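Local coordinates for protein flap endonuclease 1 (Desulfurococcus amylolyticus, PDB 3ORY) that probably cuts branched DNA as a structure-specific 5' flap endonuclease, removing single-stranded flaps during replication and repair in a hyperthermophilic archaeon, at residues Asp41-Leu46 / Glu144-Ala149; Asp148-Leu153 / Trp160-Ala165; Leu240-Ile245 / Gly272-Ile277. All coordinates share one frame; numbering follows the deposited sequence.

Overall arrangement
Three contacts in one nuclease chain illustrate how a single helix can serve two neighbouring contacts while a third forms far away. Contacts 1 and 2 share helix 143-156: its earlier turns meet helix 42-52 and its later ones meet strand 160-162, so the two centres lie only about 7 Å apart. Contact 1 packs two helices over the mixed sheet, and contact 2 fixes the shared helix to a strand of that sheet. In contact 1, the Tyr43 side chain comes within about 4 Å of a bound phosphate. Contact 3, residues 240-245 with 272-277, is about 31 Å from contact 1 and 33 Å from contact 2, centre to centre, and holds another phosphate in a separate helical region.

Contact 1 of 3, residues Asp41-Leu46 / Glu144-Ala149; sequences DGYNAL and EMVRDA
Tyr43 lays the CE1 corner of its ring against Val146, whose CG2 methyl approaches obliquely to 3.6 Å from that CE1. The pair joins two helices in the layer over the central sheet of this PIN-like nuclease fold: helix 42-52, which follows directly on strand 37-41, and helix 143-156, which comes much later in the chain. It is an example of a general solution for helices that do not pack backbone to backbone. The short segments run nearly perpendicular, at 101°, and their axes stay 11.4 Å apart, so long side chains must fill the interval. Tyr43 does so with CG anti to its own carbonyl carbon (chi1 -71°), which swings the ring across to Val146, the two side chains meeting at about a right angle. The Val146 branch that points anti to its own carbonyl carbon makes the closest approach, while CG1 stands slightly farther from CE1.

One turn on from Tyr43, Leu46 points directly at the other helix and reaches Ala149 with both branches: CD1 lies 3.8 Å from Ala149 CB, and CD2 comes to 4.0 Å from that same CB. The small methyl of alanine lets the leucine fork sit close to the helix surface. Phe93 of strand 88-93 touches Tyr43, Leu46 and Val146, closing the cluster from the sheet. No hydrogen bond crosses this buried, wholly apolar contact, and the Tyr43 hydroxyl is satisfied elsewhere, by the backbone carbonyl of Lys96. Asp41 sets the start of helix 42-52 from the N-cap position; its carboxylate also lies close to that of Glu168. The capping bond runs from Asn44 N to Asp41 OD2, 3.0 Å long with an N-H...O angle of 160°.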
ATOM      1  N   ASP A  41       0.316  -3.185  -5.389  1.00 24.00           N
ATOM      2  CA  ASP A  41       1.693  -2.954  -5.009  1.00 23.41           C
ATOM      3  C   ASP A  41       2.027  -3.851  -3.829  1.00 23.34           C
ATOM      4  O   ASP A  41       1.323  -3.854  -2.812  1.00 23.59           O
ATOM      5  CB  ASP A  41       1.958  -1.494  -4.679  1.00 23.08           C
ATOM      6  CG  ASP A  41       3.411  -1.240  -4.389  1.00 23.43           C
ATOM      7  OD1 ASP A  41       4.190  -1.065  -5.352  1.00 23.67           O
ATOM      8  OD2 ASP A  41       3.782  -1.243  -3.197  1.00 23.46           O
ATOM      9  N   GLY A  42       3.083  -4.639  -4.008  1.00 23.13           N
ATOM     10  CA  GLY A  42       3.469  -5.684  -3.066  1.00 23.29           C
ATOM     11  C   GLY A  42       3.914  -5.155  -1.710  1.00 23.06           C
ATOM     12  O   GLY A  42       3.356  -5.533  -0.693  1.00 23.55           O
ATOM     13  N   TYR A  43       4.906  -4.268  -1.693  1.00 22.50           N
ATOM     14  CA  TYR A  43       5.443  -3.749  -0.422  1.00 22.36           C
ATOM     15  C   TYR A  43       4.367  -3.016   0.363  1.00 21.96           C
ATOM     16  O   TYR A  43       4.266  -3.189   1.576  1.00 21.87           O
ATOM     17  CB  TYR A  43       6.678  -2.840  -0.644  1.00 21.85           C
ATOM     18  CG  TYR A  43       7.945  -3.563  -1.073  1.00 22.44           C
ATOM     19  CD1 TYR A  43       7.921  -4.905  -1.459  1.00 23.03           C
ATOM     20  CD2 TYR A  43       9.169  -2.889  -1.129  1.00 22.41           C
ATOM     21  CE1 TYR A  43       9.089  -5.558  -1.875  1.00 22.30           C
ATOM     22  CE2 TYR A  43      10.342  -3.539  -1.536  1.00 21.44           C
ATOM     23  CZ  TYR A  43      10.288  -4.867  -1.909  1.00 22.14           C
ATOM     24  OH  TYR A  43      11.428  -5.520  -2.331  1.00 21.84           O
ATOM     25  N   ASN A  44       3.557  -2.203  -0.318  1.00 22.44           N
ATOM     26  CA  ASN A  44       2.535  -1.440   0.391  1.00 23.17           C
ATOM     27  C   ASN A  44       1.526  -2.368   1.057  1.00 23.27           C
ATOM     28  O   ASN A  44       1.154  -2.150   2.211  1.00 23.58           O
ATOM     29  CB  ASN A  44       1.807  -0.447  -0.522  1.00 23.43           C
ATOM     30  CG  ASN A  44       1.143   0.653   0.253  1.00 25.50           C
ATOM     31  OD1 ASN A  44       1.747   1.716   0.491  1.00 29.10           O
ATOM     32  ND2 ASN A  44      -0.095   0.419   0.676  1.00 24.34           N
ATOM     33  N   ALA A  45       1.088  -3.395   0.331  1.00 23.12           N
ATOM     34  CA  ALA A  45       0.170  -4.382   0.899  1.00 23.83           C
ATOM     35  C   ALA A  45       0.780  -5.077   2.107  1.00 24.00           C
ATOM     36  O   ALA A  45       0.117  -5.235   3.121  1.00 24.49           O
ATOM     37  CB  ALA A  45      -0.277  -5.419  -0.166  1.00 23.95           C
ATOM     38  N   LEU A  46       2.042  -5.488   2.006  1.00 23.74           N
ATOM     39  CA  LEU A  46       2.677  -6.195   3.121  1.00 23.97           C
ATOM     40  C   LEU A  46       2.790  -5.299   4.348  1.00 24.43           C
ATOM     41  O   LEU A  46       2.604  -5.760   5.467  1.00 25.32           O
ATOM     42  CB  LEU A  46       4.054  -6.770   2.713  1.00 23.32           C
ATOM     43  CG  LEU A  46       4.008  -7.833   1.605  1.00 23.79           C
ATOM     44  CD1 LEU A  46       5.415  -8.337   1.232  1.00 22.79           C
ATOM     45  CD2 LEU A  46       3.117  -9.003   1.986  1.00 24.87           C
ATOM     46  N   GLU A 144      13.637 -11.260   3.463  1.00 28.67           N
ATOM     47  CA  GLU A 144      13.155 -12.622   3.733  1.00 29.70           C
ATOM     48  C   GLU A 144      11.621 -12.693   3.766  1.00 28.88           C
ATOM     49  O   GLU A 144      11.030 -13.642   3.237  1.00 28.45           O
ATOM     50  CB  GLU A 144      13.766 -13.198   5.035  1.00 30.83           C
ATOM     51  CG  GLU A 144      13.124 -14.524   5.515  1.00 35.86           C
ATOM     52  CD  GLU A 144      13.769 -15.110   6.784  1.00 42.23           C
ATOM     53  OE1 GLU A 144      14.433 -14.369   7.543  1.00 45.69           O
ATOM     54  OE2 GLU A 144      13.607 -16.325   7.030  1.00 45.72           O
ATOM     55  N   MET A 145      10.976 -11.691   4.362  1.00 28.05           N
ATOM     56  CA  MET A 145       9.510 -11.642   4.385  1.00 27.63           C
ATOM     57  C   MET A 145       8.932 -11.466   2.970  1.00 27.14           C
ATOM     58  O   MET A 145       7.897 -12.053   2.638  1.00 26.50           O
ATOM     59  CB  MET A 145       9.016 -10.533   5.307  1.00 27.97           C
ATOM     60  CG  MET A 145       9.376 -10.765   6.781  1.00 30.62           C
ATOM     61  SD  MET A 145       9.425  -9.235   7.755  1.00 37.50           S
ATOM     62  CE  MET A 145       7.726  -8.751   7.672  1.00 31.27           C
ATOM     63  N   VAL A 146       9.623 -10.676   2.143  1.00 25.90           N
ATOM     64  CA  VAL A 146       9.236 -10.505   0.737  1.00 25.49           C
ATOM     65  C   VAL A 146       9.370 -11.837  -0.020  1.00 26.07           C
ATOM     66  O   VAL A 146       8.469 -12.237  -0.759  1.00 25.53           O
ATOM     67  CB  VAL A 146      10.047  -9.368   0.054  1.00 24.89           C
ATOM     68  CG1 VAL A 146       9.787  -9.334  -1.465  1.00 22.11           C
ATOM     69  CG2 VAL A 146       9.699  -8.011   0.701  1.00 23.65           C
ATOM     70  N   ARG A 147      10.499 -12.513   0.173  1.00 27.01           N
ATOM     71  CA  ARG A 147      10.710 -13.839  -0.405  1.00 28.16           C
ATOM     72  C   ARG A 147       9.580 -14.797  -0.027  1.00 28.09           C
ATOM     73  O   ARG A 147       9.036 -15.475  -0.893  1.00 27.94           O
ATOM     74  CB  ARG A 147      12.065 -14.396   0.055  1.00 29.14           C
ATOM     75  CG  ARG A 147      12.411 -15.803  -0.421  1.00 33.29           C
ATOM     76  CD  ARG A 147      13.926 -16.076  -0.244  1.00 40.12           C
ATOM     77  NE  ARG A 147      14.740 -15.080  -0.964  1.00 45.18           N
ATOM     78  CZ  ARG A 147      15.523 -14.164  -0.387  1.00 47.07           C
ATOM     79  NH1 ARG A 147      15.637 -14.107   0.940  1.00 47.81           N
ATOM     80  NH2 ARG A 147      16.208 -13.306  -1.145  1.00 46.71           N
ATOM     81  N   ASP A 148       9.233 -14.856   1.259  1.00 27.77           N
ATOM     82  CA  ASP A 148       8.146 -15.733   1.718  1.00 28.69           C
ATOM     83  C   ASP A 148       6.800 -15.362   1.110  1.00 27.82           C
ATOM     84  O   ASP A 148       6.015 -16.242   0.749  1.00 27.42           O
ATOM     85  CB  ASP A 148       8.066 -15.756   3.253  1.00 29.55           C
ATOM     86  CG  ASP A 148       9.283 -16.432   3.888  1.00 32.97           C
ATOM     87  OD1 ASP A 148       9.986 -17.189   3.177  1.00 36.10           O
ATOM     88  OD2 ASP A 148       9.553 -16.189   5.083  1.00 35.48           O
ATOM     89  N   ALA A 149       6.549 -14.058   0.979  1.00 27.02           N
ATOM     90  CA  ALA A 149       5.324 -13.563   0.356  1.00 26.73           C
ATOM     91  C   ALA A 149       5.216 -14.030  -1.096  1.00 26.72           C
ATOM     92  O   ALA A 149       4.148 -14.475  -1.532  1.00 26.47           O
ATOM     93  CB  ALA A 149       5.256 -12.026   0.430  1.00 26.72           C
TER

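Contact 2 of 3, residues Asp148-Leu153 / Trp160-Ala165; sequences DAKSLL and WVQAPA
Lys150 stretches its aliphatic chain over one face of the Trp160 indole, joining helix 143-156 to strand 160-162, which follows it after a short turn. Because strand 160-162 pairs in parallel with strand 88-93, the helix forms the last arm of a beta-alpha-beta connection in the Rossmann-like core, and the contact exemplifies how such an arm is fastened to its strand. The lysine is extended beyond CG, so successive methylenes travel across the indole: CB lies near the five-membered ring, and CE comes to 3.9 Å from CZ3 at the far side. Between them CG makes a CH-pi contact, 3.9 Å from the centroid of the six-membered ring and 15° off its normal. The indole can present this face because Trp160 CG sits between its own backbone N and carbonyl carbon (chi1 58°), turning the ring toward the helix; the two side chains cross at about a right angle, with the lysine lying flat over the face.

Leu153, one turn further on, sets its CB 4.1 Å from Trp160 CD1, adding apolar packing beside the pyrrole part of the ring. The indole N-H is used by Asp154 OD1, which fixes the ring's rotation further. Past the indole, the lysine ammonium finds a polar mate. Lys150 NZ donates to Gln162 OE1 over 3.2 Å, in the carbonyl plane and at a C=O...N angle of 155°. The glutamine bends at chi2 to offer that oxygen, while its amide nitrogen also serves the backbone oxygen of Asp94. That same Gln162 NE2 gives a 2.8 Å bond to Ala163 O, which lies almost in the amide plane.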
ATOM      1  N   ASP A 148       9.233 -14.856   1.259  1.00 27.77           N
ATOM      2  CA  ASP A 148       8.146 -15.733   1.718  1.00 28.69           C
ATOM      3  C   ASP A 148       6.800 -15.362   1.110  1.00 27.82           C
ATOM      4  O   ASP A 148       6.015 -16.242   0.749  1.00 27.42           O
ATOM      5  CB  ASP A 148       8.066 -15.756   3.253  1.00 29.55           C
ATOM      6  CG  ASP A 148       9.283 -16.432   3.888  1.00 32.97           C
ATOM      7  OD1 ASP A 148       9.986 -17.189   3.177  1.00 36.10           O
ATOM      8  OD2 ASP A 148       9.553 -16.189   5.083  1.00 35.48           O
ATOM      9  N   ALA A 149       6.549 -14.058   0.979  1.00 27.02           N
ATOM     10  CA  ALA A 149       5.324 -13.563   0.356  1.00 26.73           C
ATOM     11  C   ALA A 149       5.216 -14.030  -1.096  1.00 26.72           C
ATOM     12  O   ALA A 149       4.148 -14.475  -1.532  1.00 26.47           O
ATOM     13  CB  ALA A 149       5.256 -12.026   0.430  1.00 26.72           C
ATOM     14  N   LYS A 150       6.322 -13.929  -1.833  1.00 26.18           N
ATOM     15  CA  LYS A 150       6.372 -14.410  -3.213  1.00 26.32           C
ATOM     16  C   LYS A 150       6.114 -15.925  -3.265  1.00 26.66           C
ATOM     17  O   LYS A 150       5.334 -16.382  -4.094  1.00 27.01           O
ATOM     18  CB  LYS A 150       7.710 -14.065  -3.874  1.00 25.86           C
ATOM     19  CG  LYS A 150       7.890 -12.571  -4.176  1.00 25.28           C
ATOM     20  CD  LYS A 150       9.335 -12.252  -4.578  1.00 26.66           C
ATOM     21  CE  LYS A 150       9.453 -10.768  -4.916  1.00 27.55           C
ATOM     22  NZ  LYS A 150      10.863 -10.398  -5.246  1.00 28.74           N
ATOM     23  N   SER A 151       6.757 -16.685  -2.378  1.00 26.44           N
ATOM     24  CA  SER A 151       6.543 -18.138  -2.307  1.00 27.17           C
ATOM     25  C   SER A 151       5.090 -18.482  -2.015  1.00 26.87           C
ATOM     26  O   SER A 151       4.547 -19.419  -2.600  1.00 27.49           O
ATOM     27  CB  SER A 151       7.435 -18.782  -1.240  1.00 27.38           C
ATOM     28  OG  SER A 151       8.804 -18.648  -1.588  1.00 30.09           O
ATOM     29  N   LEU A 152       4.466 -17.740  -1.104  1.00 26.56           N
ATOM     30  CA  LEU A 152       3.059 -17.986  -0.773  1.00 27.28           C
ATOM     31  C   LEU A 152       2.139 -17.747  -1.982  1.00 27.27           C
ATOM     32  O   LEU A 152       1.251 -18.557  -2.270  1.00 27.77           O
ATOM     33  CB  LEU A 152       2.612 -17.141   0.429  1.00 27.15           C
ATOM     34  CG  LEU A 152       1.126 -17.257   0.806  1.00 28.45           C
ATOM     35  CD1 LEU A 152       0.752 -18.704   1.239  1.00 29.31           C
ATOM     36  CD2 LEU A 152       0.760 -16.248   1.890  1.00 27.87           C
ATOM     37  N   LEU A 153       2.351 -16.632  -2.682  1.00 26.78           N
ATOM     38  CA  LEU A 153       1.562 -16.324  -3.872  1.00 26.78           C
ATOM     39  C   LEU A 153       1.714 -17.407  -4.938  1.00 27.57           C
ATOM     40  O   LEU A 153       0.710 -17.827  -5.528  1.00 27.46           O
ATOM     41  CB  LEU A 153       1.894 -14.926  -4.423  1.00 26.48           C
ATOM     42  CG  LEU A 153       1.573 -13.769  -3.461  1.00 25.13           C
ATOM     43  CD1 LEU A 153       2.212 -12.460  -3.934  1.00 25.96           C
ATOM     44  CD2 LEU A 153       0.064 -13.587  -3.248  1.00 23.51           C
ATOM     45  N   TRP A 160       2.658 -12.602  -9.768  1.00 26.36           N
ATOM     46  CA  TRP A 160       3.302 -11.369  -9.339  1.00 26.23           C
ATOM     47  C   TRP A 160       4.373 -10.990 -10.360  1.00 26.18           C
ATOM     48  O   TRP A 160       4.945 -11.851 -11.050  1.00 26.33           O
ATOM     49  CB  TRP A 160       3.863 -11.467  -7.907  1.00 25.82           C
ATOM     50  CG  TRP A 160       4.854 -12.574  -7.712  1.00 27.62           C
ATOM     51  CD1 TRP A 160       4.588 -13.843  -7.273  1.00 27.80           C
ATOM     52  CD2 TRP A 160       6.263 -12.522  -7.961  1.00 28.11           C
ATOM     53  NE1 TRP A 160       5.743 -14.581  -7.238  1.00 29.19           N
ATOM     54  CE2 TRP A 160       6.786 -13.795  -7.655  1.00 28.61           C
ATOM     55  CE3 TRP A 160       7.134 -11.520  -8.413  1.00 28.77           C
ATOM     56  CZ2 TRP A 160       8.138 -14.098  -7.789  1.00 30.29           C
ATOM     57  CZ3 TRP A 160       8.469 -11.815  -8.550  1.00 28.29           C
ATOM     58  CH2 TRP A 160       8.968 -13.097  -8.233  1.00 30.95           C
ATOM     59  N   VAL A 161       4.626  -9.696 -10.448  1.00 25.54           N
ATOM     60  CA  VAL A 161       5.504  -9.146 -11.454  1.00 25.41           C
ATOM     61  C   VAL A 161       6.723  -8.558 -10.758  1.00 25.26           C
ATOM     62  O   VAL A 161       6.589  -7.841  -9.763  1.00 25.14           O
ATOM     63  CB  VAL A 161       4.751  -8.073 -12.283  1.00 25.29           C
ATOM     64  CG1 VAL A 161       5.708  -7.294 -13.190  1.00 24.07           C
ATOM     65  CG2 VAL A 161       3.645  -8.741 -13.104  1.00 25.33           C
ATOM     66  N   GLN A 162       7.909  -8.885 -11.275  1.00 25.62           N
ATOM     67  CA  GLN A 162       9.150  -8.287 -10.804  1.00 25.08           C
ATOM     68  C   GLN A 162       9.353  -6.946 -11.506  1.00 25.21           C
ATOM     69  O   GLN A 162       9.667  -6.899 -12.696  1.00 25.48           O
ATOM     70  CB  GLN A 162      10.349  -9.215 -11.083  1.00 25.69           C
ATOM     71  CG  GLN A 162      11.674  -8.678 -10.516  1.00 24.45           C
ATOM     72  CD  GLN A 162      11.550  -8.327  -9.047  1.00 24.68           C
ATOM     73  OE1 GLN A 162      11.399  -9.216  -8.212  1.00 25.27           O
ATOM     74  NE2 GLN A 162      11.601  -7.019  -8.718  1.00 22.03           N
ATOM     75  N   ALA A 163       9.164  -5.855 -10.771  1.00 24.72           N
ATOM     76  CA  ALA A 163       9.440  -4.527 -11.302  1.00 23.91           C
ATOM     77  C   ALA A 163      10.953  -4.330 -11.372  1.00 23.86           C
ATOM     78  O   ALA A 163      11.671  -4.810 -10.493  1.00 24.32           O
ATOM     79  CB  ALA A 163       8.818  -3.481 -10.407  1.00 23.64           C
ATOM     80  N   PRO A 164      11.452  -3.653 -12.430  1.00 24.02           N
ATOM     81  CA  PRO A 164      12.875  -3.301 -12.465  1.00 23.97           C
ATOM     82  C   PRO A 164      13.259  -2.299 -11.369  1.00 23.38           C
ATOM     83  O   PRO A 164      14.389  -2.337 -10.867  1.00 23.49           O
ATOM     84  CB  PRO A 164      13.055  -2.669 -13.855  1.00 23.96           C
ATOM     85  CG  PRO A 164      11.704  -2.198 -14.256  1.00 24.49           C
ATOM     86  CD  PRO A 164      10.753  -3.223 -13.658  1.00 23.87           C
ATOM     87  N   ALA A 165      12.335  -1.406 -11.021  1.00 22.86           N
ATOM     88  CA  ALA A 165      12.583  -0.360 -10.031  1.00 22.43           C
ATOM     89  C   ALA A 165      11.359  -0.203  -9.139  1.00 22.06           C
ATOM     90  O   ALA A 165      10.915  -1.189  -8.563  1.00 21.87           O
ATOM     91  CB  ALA A 165      12.975   0.976 -10.736  1.00 22.73           C
TER

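Contact 3 of 3, residues Leu240-Ile245 / Gly272-Ile277; sequences LIDIGI and GGIEKI. With PO4 (phosphate ion), chain D.
Asp242, a buried acid, is packed against the hydrocarbon arm of Ile274 while a phosphate ion lies beside the pair, an odd meeting of carboxylate, methyl group and anion. Two backbone amides grip the phosphate: Ile274 N and Glu275 N both donate to its O4. The bond from Glu275 N to O4 is 2.9 Å and almost straight at 177°; that from Ile274 N to the same O4 is equally long but bent to 137°. Lys294 NZ adds a third hydrogen bond and a positive charge that probably eases the crowding of negative groups. The ion most likely came from the crystallisation liquor.

Gly273 illustrates how glycine serves a tight anion site. Its backbone angles (phi 135°) would press a CB against the carbonyl oxygen of the residue before, and that CB would also collide with phosphate O4. Asp242 OD2 stands 3.6 Å from Gly273 CA.

Ile274 carries the apolar half. With CG1 anti to its carbonyl carbon and the arm extended, CD1 reaches the helix and lies 3.6 Å from Asp242 CG. One turn along, Ile245 CG2 meets that Ile274 CD1 at 3.8 Å, the two isoleucines meeting at a slant. Cutting Ile274 back to an alanine removes every atom beyond CB, CD1 among them, which is likely to open a gap beside Asp242 CB and deprive Ile245 CG2 of its apolar partner.

Helices 237-247 and 261-271 fit the helix-two-turn-helix motif by which flap endonucleases typically hold duplex DNA. The contact ties the first helix to the loop leaving the second, with helix 290-298 adjoining where Asp242 packs on Lys294 and Glu275 on Val290 and Ile291.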
ATOM      1  N   LEU A 240       1.262  17.739 -10.174  1.00 24.45           N
ATOM      2  CA  LEU A 240       0.993  16.652  -9.217  1.00 24.09           C
ATOM      3  C   LEU A 240       2.288  15.987  -8.740  1.00 24.17           C
ATOM      4  O   LEU A 240       2.479  15.728  -7.539  1.00 24.05           O
ATOM      5  CB  LEU A 240       0.067  15.588  -9.830  1.00 23.74           C
ATOM      6  CG  LEU A 240      -0.385  14.475  -8.865  1.00 24.40           C
ATOM      7  CD1 LEU A 240      -1.311  15.051  -7.766  1.00 24.84           C
ATOM      8  CD2 LEU A 240      -1.067  13.320  -9.572  1.00 22.90           C
ATOM      9  N   ILE A 241       3.170  15.690  -9.690  1.00 23.55           N
ATOM     10  CA  ILE A 241       4.479  15.140  -9.356  1.00 23.63           C
ATOM     11  C   ILE A 241       5.229  16.097  -8.416  1.00 23.95           C
ATOM     12  O   ILE A 241       5.821  15.669  -7.425  1.00 24.36           O
ATOM     13  CB  ILE A 241       5.299  14.840 -10.632  1.00 23.32           C
ATOM     14  CG1 ILE A 241       4.676  13.656 -11.380  1.00 23.02           C
ATOM     15  CG2 ILE A 241       6.768  14.559 -10.279  1.00 23.55           C
ATOM     16  CD1 ILE A 241       5.235  13.441 -12.813  1.00 22.61           C
ATOM     17  N   ASP A 242       5.183  17.391  -8.715  1.00 24.36           N
ATOM     18  CA  ASP A 242       5.874  18.371  -7.890  1.00 24.53           C
ATOM     19  C   ASP A 242       5.329  18.392  -6.457  1.00 25.02           C
ATOM     20  O   ASP A 242       6.095  18.559  -5.503  1.00 24.97           O
ATOM     21  CB  ASP A 242       5.819  19.768  -8.524  1.00 24.25           C
ATOM     22  CG  ASP A 242       6.923  19.981  -9.571  1.00 24.83           C
ATOM     23  OD1 ASP A 242       7.781  19.094  -9.751  1.00 23.27           O
ATOM     24  OD2 ASP A 242       6.941  21.036 -10.225  1.00 24.34           O
ATOM     25  N   ILE A 243       4.016  18.213  -6.309  1.00 25.26           N
ATOM     26  CA  ILE A 243       3.423  18.095  -4.979  1.00 25.95           C
ATOM     27  C   ILE A 243       4.083  16.936  -4.227  1.00 25.73           C
ATOM     28  O   ILE A 243       4.489  17.093  -3.063  1.00 26.31           O
ATOM     29  CB  ILE A 243       1.882  17.943  -5.015  1.00 26.00           C
ATOM     30  CG1 ILE A 243       1.230  19.241  -5.513  1.00 26.68           C
ATOM     31  CG2 ILE A 243       1.344  17.621  -3.612  1.00 26.74           C
ATOM     32  CD1 ILE A 243      -0.236  19.079  -5.917  1.00 27.23           C
ATOM     33  N   GLY A 244       4.238  15.802  -4.911  1.00 25.07           N
ATOM     34  CA  GLY A 244       4.886  14.631  -4.310  1.00 24.26           C
ATOM     35  C   GLY A 244       6.318  14.893  -3.878  1.00 24.29           C
ATOM     36  O   GLY A 244       6.751  14.426  -2.807  1.00 24.21           O
ATOM     37  N   ILE A 245       7.058  15.618  -4.718  1.00 24.15           N
ATOM     38  CA  ILE A 245       8.454  15.966  -4.445  1.00 24.60           C
ATOM     39  C   ILE A 245       8.561  16.861  -3.200  1.00 25.86           C
ATOM     40  O   ILE A 245       9.482  16.700  -2.381  1.00 25.75           O
ATOM     41  CB  ILE A 245       9.126  16.612  -5.688  1.00 24.46           C
ATOM     42  CG1 ILE A 245       9.285  15.570  -6.809  1.00 23.11           C
ATOM     43  CG2 ILE A 245      10.479  17.227  -5.326  1.00 24.88           C
ATOM     44  CD1 ILE A 245       9.671  16.134  -8.187  1.00 23.10           C
ATOM     45  N   GLY A 272       3.423  27.897 -10.162  1.00 36.05           N
ATOM     46  CA  GLY A 272       3.476  27.108 -11.395  1.00 35.00           C
ATOM     47  C   GLY A 272       4.565  26.050 -11.388  1.00 34.31           C
ATOM     48  O   GLY A 272       5.160  25.759 -12.421  1.00 34.37           O
ATOM     49  N   GLY A 273       4.816  25.456 -10.229  1.00 33.46           N
ATOM     50  CA  GLY A 273       5.869  24.451 -10.104  1.00 32.84           C
ATOM     51  C   GLY A 273       6.694  24.691  -8.859  1.00 32.90           C
ATOM     52  O   GLY A 273       6.259  25.396  -7.952  1.00 33.39           O
ATOM     53  N   ILE A 274       7.891  24.123  -8.825  1.00 32.19           N
ATOM     54  CA  ILE A 274       8.758  24.247  -7.660  1.00 32.49           C
ATOM     55  C   ILE A 274       9.822  25.331  -7.828  1.00 33.82           C
ATOM     56  O   ILE A 274      10.121  26.053  -6.875  1.00 33.93           O
ATOM     57  CB  ILE A 274       9.427  22.889  -7.297  1.00 31.66           C
ATOM     58  CG1 ILE A 274       8.388  21.915  -6.738  1.00 30.83           C
ATOM     59  CG2 ILE A 274      10.539  23.083  -6.274  1.00 31.11           C
ATOM     60  CD1 ILE A 274       8.911  20.477  -6.552  1.00 29.39           C
ATOM     61  N   GLU A 275      10.396  25.440  -9.026  1.00 35.16           N
ATOM     62  CA  GLU A 275      11.597  26.264  -9.222  1.00 37.37           C
ATOM     63  C   GLU A 275      11.406  27.761  -8.952  1.00 38.67           C
ATOM     64  O   GLU A 275      12.369  28.460  -8.607  1.00 39.07           O
ATOM     65  CB  GLU A 275      12.226  26.034 -10.610  1.00 37.88           C
ATOM     66  CG  GLU A 275      12.979  24.690 -10.766  1.00 39.68           C
ATOM     67  CD  GLU A 275      14.066  24.430  -9.699  1.00 44.20           C
ATOM     68  OE1 GLU A 275      14.861  23.477  -9.874  1.00 46.38           O
ATOM     69  OE2 GLU A 275      14.148  25.157  -8.686  1.00 47.26           O
ATOM     70  N   LYS A 276      10.167  28.231  -9.087  1.00 39.37           N
ATOM     71  CA  LYS A 276       9.820  29.635  -8.849  1.00 40.98           C
ATOM     72  C   LYS A 276       9.350  29.936  -7.416  1.00 41.54           C
ATOM     73  O   LYS A 276       9.254  31.108  -7.033  1.00 41.84           O
ATOM     74  CB  LYS A 276       8.753  30.092  -9.841  1.00 41.10           C
ATOM     75  CG  LYS A 276       9.260  30.230 -11.259  1.00 42.33           C
ATOM     76  CD  LYS A 276       8.130  30.575 -12.194  1.00 44.68           C
ATOM     77  CE  LYS A 276       8.660  31.252 -13.441  1.00 46.46           C
ATOM     78  NZ  LYS A 276       7.538  31.850 -14.209  1.00 48.92           N
ATOM     79  N   ILE A 277       9.030  28.892  -6.641  1.00 41.41           N
ATOM     80  CA  ILE A 277       8.661  29.066  -5.222  1.00 41.79           C
ATOM     81  C   ILE A 277       9.792  29.854  -4.556  1.00 42.70           C
ATOM     82  O   ILE A 277      10.962  29.490  -4.711  1.00 42.13           O
ATOM     83  CB  ILE A 277       8.417  27.701  -4.495  1.00 41.16           C
ATOM     84  CG1 ILE A 277       7.241  26.953  -5.124  1.00 40.37           C
ATOM     85  CG2 ILE A 277       8.156  27.896  -2.983  1.00 41.13           C
ATOM     86  CD1 ILE A 277       6.996  25.557  -4.537  1.00 38.78           C
TER
HETATM   87  P   PO4 D 356       9.743  22.579 -11.726  1.00 28.12           P
HETATM   88  O1  PO4 D 356      10.664  22.059 -10.645  1.00 28.89           O
HETATM   89  O2  PO4 D 356      10.483  22.613 -13.033  1.00 28.46           O
HETATM   90  O3  PO4 D 356       8.553  21.680 -11.870  1.00 27.21           O
HETATM   91  O4  PO4 D 356       9.309  23.960 -11.301  1.00 27.56           O